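PDB 2VP8: inactive dihydropteroate synthase 2 from Mycobacterium tuberculosis, which probably lacks dihydropteroate synthase activity and a role in folate metabolism, apparently binding that enzyme's pterin pyrophosphate substrate very weakly but probably able to bind the inhibitor dapsone. Local coordinates for residues V209-V214 with T242-L247. Residues are numbered along the deposited sequence; the frame is centred on the assembly and turned at random.
With EDO (1,2-ethanediol), chain F.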
ATOM      1  N   VAL B 209      -9.161 -31.946 -10.217  1.00 35.99           N
ATOM      2  CA  VAL B 209      -9.615 -30.575 -10.041  1.00 35.61           C
ATOM      3  C   VAL B 209      -9.100 -29.772 -11.227  1.00 35.58           C
ATOM      4  O   VAL B 209      -7.913 -29.831 -11.546  1.00 35.61           O
ATOM      5  CB  VAL B 209      -9.103 -29.969  -8.716  1.00 35.52           C
ATOM      6  CG1 VAL B 209      -9.613 -28.545  -8.539  1.00 35.67           C
ATOM      7  CG2 VAL B 209      -9.518 -30.837  -7.532  1.00 35.09           C
ATOM      8  N   ALA B 210      -9.994 -29.047 -11.895  1.00 35.53           N
ATOM      9  CA  ALA B 210      -9.613 -28.236 -13.047  1.00 35.73           C
ATOM     10  C   ALA B 210      -8.480 -27.286 -12.664  1.00 36.16           C
ATOM     11  O   ALA B 210      -8.530 -26.625 -11.613  1.00 36.11           O
ATOM     12  CB  ALA B 210     -10.811 -27.465 -13.574  1.00 35.60           C
ATOM     13  N   ARG B 211      -7.450 -27.236 -13.506  1.00 36.48           N
ATOM     14  CA  ARG B 211      -6.260 -26.436 -13.219  1.00 36.83           C
ATOM     15  C   ARG B 211      -6.596 -24.974 -12.899  1.00 37.01           C
ATOM     16  O   ARG B 211      -6.074 -24.411 -11.932  1.00 37.20           O
ATOM     17  CB  ARG B 211      -5.258 -26.524 -14.374  1.00 36.78           C
ATOM     18  CG  ARG B 211      -3.959 -25.774 -14.129  1.00 37.13           C
ATOM     19  CD  ARG B 211      -2.927 -26.078 -15.202  1.00 38.10           C
ATOM     20  NE  ARG B 211      -2.312 -27.390 -15.014  1.00 38.60           N
ATOM     21  CZ  ARG B 211      -1.148 -27.602 -14.404  1.00 38.76           C
ATOM     22  NH1 ARG B 211      -0.442 -26.590 -13.911  1.00 38.75           N
ATOM     23  NH2 ARG B 211      -0.685 -28.838 -14.290  1.00 38.65           N
ATOM     24  N   GLU B 212      -7.480 -24.379 -13.700  1.00 37.09           N
ATOM     25  CA  GLU B 212      -7.799 -22.955 -13.591  1.00 37.22           C
ATOM     26  C   GLU B 212      -8.610 -22.600 -12.348  1.00 37.18           C
ATOM     27  O   GLU B 212      -8.661 -21.435 -11.953  1.00 37.67           O
ATOM     28  CB  GLU B 212      -8.497 -22.434 -14.858  1.00 37.31           C
ATOM     29  CG  GLU B 212      -9.833 -23.095 -15.198  1.00 38.01           C
ATOM     30  CD  GLU B 212      -9.681 -24.429 -15.918  1.00 38.67           C
ATOM     31  OE1 GLU B 212      -8.537 -24.797 -16.279  1.00 38.22           O
ATOM     32  OE2 GLU B 212     -10.715 -25.105 -16.125  1.00 39.03           O
ATOM     33  N   LYS B 213      -9.227 -23.598 -11.726  1.00 37.00           N
ATOM     34  CA  LYS B 213     -10.053 -23.368 -10.544  1.00 36.69           C
ATOM     35  C   LYS B 213      -9.249 -23.520  -9.251  1.00 36.67           C
ATOM     36  O   LYS B 213      -9.799 -23.394  -8.156  1.00 36.79           O
ATOM     37  CB  LYS B 213     -11.273 -24.299 -10.534  1.00 36.56           C
ATOM     38  CG  LYS B 213     -12.131 -24.238 -11.787  1.00 36.73           C
ATOM     39  CD  LYS B 213     -13.522 -24.809 -11.529  1.00 37.58           C
ATOM     40  CE  LYS B 213     -14.318 -24.971 -12.822  1.00 37.59           C
ATOM     41  NZ  LYS B 213     -15.785 -25.013 -12.571  1.00 37.46           N
ATOM     42  N   VAL B 214      -7.951 -23.789  -9.376  1.00 36.50           N
ATOM     43  CA  VAL B 214      -7.084 -23.913  -8.205  1.00 36.47           C
ATOM     44  C   VAL B 214      -6.419 -22.579  -7.872  1.00 36.46           C
ATOM     45  O   VAL B 214      -5.785 -21.968  -8.728  1.00 36.44           O
ATOM     46  CB  VAL B 214      -5.984 -24.978  -8.392  1.00 36.48           C
ATOM     47  CG1 VAL B 214      -5.122 -25.071  -7.133  1.00 36.91           C
ATOM     48  CG2 VAL B 214      -6.580 -26.333  -8.726  1.00 36.11           C
ATOM     49  N   THR B 242       4.856 -18.356  -9.691  1.00 38.00           N
ATOM     50  CA  THR B 242       4.600 -19.800  -9.790  1.00 37.82           C
ATOM     51  C   THR B 242       3.551 -20.098 -10.858  1.00 37.65           C
ATOM     52  O   THR B 242       3.512 -21.204 -11.405  1.00 37.66           O
ATOM     53  CB  THR B 242       4.137 -20.431  -8.453  1.00 37.89           C
ATOM     54  OG1 THR B 242       2.850 -19.911  -8.088  1.00 38.39           O
ATOM     55  CG2 THR B 242       5.143 -20.166  -7.340  1.00 37.50           C
ATOM     56  N   GLY B 243       2.709 -19.109 -11.147  1.00 37.32           N
ATOM     57  CA  GLY B 243       1.702 -19.227 -12.195  1.00 37.16           C
ATOM     58  C   GLY B 243       0.312 -19.553 -11.685  1.00 37.08           C
ATOM     59  O   GLY B 243      -0.654 -19.500 -12.446  1.00 37.05           O
ATOM     60  N   TRP B 244       0.218 -19.904 -10.404  1.00 37.07           N
ATOM     61  CA  TRP B 244      -1.059 -20.133  -9.742  1.00 37.02           C
ATOM     62  C   TRP B 244      -1.613 -18.817  -9.212  1.00 37.21           C
ATOM     63  O   TRP B 244      -0.850 -17.971  -8.723  1.00 37.40           O
ATOM     64  CB  TRP B 244      -0.898 -21.113  -8.579  1.00 36.94           C
ATOM     65  CG  TRP B 244      -0.388 -22.465  -8.983  1.00 36.88           C
ATOM     66  CD1 TRP B 244       0.876 -22.944  -8.812  1.00 36.90           C
ATOM     67  CD2 TRP B 244      -1.131 -23.510  -9.622  1.00 36.43           C
ATOM     68  NE1 TRP B 244       0.969 -24.219  -9.303  1.00 37.25           N
ATOM     69  CE2 TRP B 244      -0.250 -24.590  -9.810  1.00 36.79           C
ATOM     70  CE3 TRP B 244      -2.456 -23.633 -10.059  1.00 36.86           C
ATOM     71  CZ2 TRP B 244      -0.646 -25.787 -10.413  1.00 36.85           C
ATOM     72  CZ3 TRP B 244      -2.852 -24.822 -10.657  1.00 36.93           C
ATOM     73  CH2 TRP B 244      -1.948 -25.884 -10.826  1.00 36.95           C
ATOM     74  N   PRO B 245      -2.944 -18.628  -9.299  1.00 37.23           N
ATOM     75  CA  PRO B 245      -3.529 -17.419  -8.711  1.00 37.25           C
ATOM     76  C   PRO B 245      -3.219 -17.392  -7.220  1.00 37.23           C
ATOM     77  O   PRO B 245      -3.317 -18.416  -6.546  1.00 37.66           O
ATOM     78  CB  PRO B 245      -5.030 -17.603  -8.937  1.00 37.09           C
ATOM     79  CG  PRO B 245      -5.129 -18.581 -10.044  1.00 37.32           C
ATOM     80  CD  PRO B 245      -3.959 -19.490  -9.918  1.00 36.81           C
ATOM     81  N   VAL B 246      -2.821 -16.241  -6.710  1.00 37.21           N
ATOM     82  CA  VAL B 246      -2.451 -16.149  -5.307  1.00 37.14           C
ATOM     83  C   VAL B 246      -3.561 -15.479  -4.500  1.00 37.25           C
ATOM     84  O   VAL B 246      -4.073 -14.408  -4.870  1.00 37.04           O
ATOM     85  CB  VAL B 246      -1.088 -15.433  -5.127  1.00 37.11           C
ATOM     86  CG1 VAL B 246      -0.836 -15.062  -3.669  1.00 37.20           C
ATOM     87  CG2 VAL B 246       0.054 -16.311  -5.668  1.00 37.29           C
ATOM     88  N   LEU B 247      -3.939 -16.155  -3.416  1.00 37.19           N
ATOM     89  CA  LEU B 247      -4.898 -15.646  -2.458  1.00 37.06           C
ATOM     90  C   LEU B 247      -4.157 -15.128  -1.239  1.00 37.26           C
ATOM     91  O   LEU B 247      -3.297 -15.811  -0.684  1.00 37.40           O
ATOM     92  CB  LEU B 247      -5.900 -16.742  -2.057  1.00 36.78           C
ATOM     93  CG  LEU B 247      -6.915 -16.423  -0.942  1.00 36.51           C
ATOM     94  CD1 LEU B 247      -7.777 -15.211  -1.264  1.00 35.89           C
ATOM     95  CD2 LEU B 247      -7.800 -17.609  -0.633  1.00 36.91           C
TER
HETATM   96  C1  EDO F1311      -0.800 -22.951 -14.826  1.00 83.42           C
HETATM   97  O1  EDO F1311      -1.729 -22.506 -13.825  1.00 82.78           O
HETATM   98  C2  EDO F1311       0.583 -23.178 -14.215  1.00 83.25           C
HETATM   99  O2  EDO F1311       0.477 -24.034 -13.069  1.00 83.06           O
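Trp244 lays the six-membered end of its indole against Arg211 and Val214, joining two loops of the TIM barrel of this dihydropteroate synthase relative. Residues 209-214 lead from helix 186-207 into strand 214-217, and residues 242-247 lead from helix 236-241 into strand 247-248. With its CG anti to the carbonyl carbon (chi1 -60°), Trp244 extends across to the 3-10 turn 211-213, while Thr198, Ala201 and Val205 of helix 186-207 also pack on it. The carbonyl O of Arg211 lies in the indole plane at the ring edge, 3.5 Å from Trp244 CZ3, and also accepts the backbone bond from Val214 N. The Arg211 chain bends at chi3 (-77°), and its guanidinium plane lies 20° from that of the indole, with Trp244 CH2 over one guanidinium face, 3.5 Å from Arg211 NH1. An ethanediol, probably a crystallisation additive, places O2 above one indole face, nearer its border than its middle, and takes a weak hydrogen bond from Arg211 NH1 (2.8 Å). Val214 meets the same ring obliquely, its CB 3.9 Å from Trp244 CZ3. Pro245 CB points toward residues 209-214, and Pro245 CD rests 3.3 Å from Val214 O.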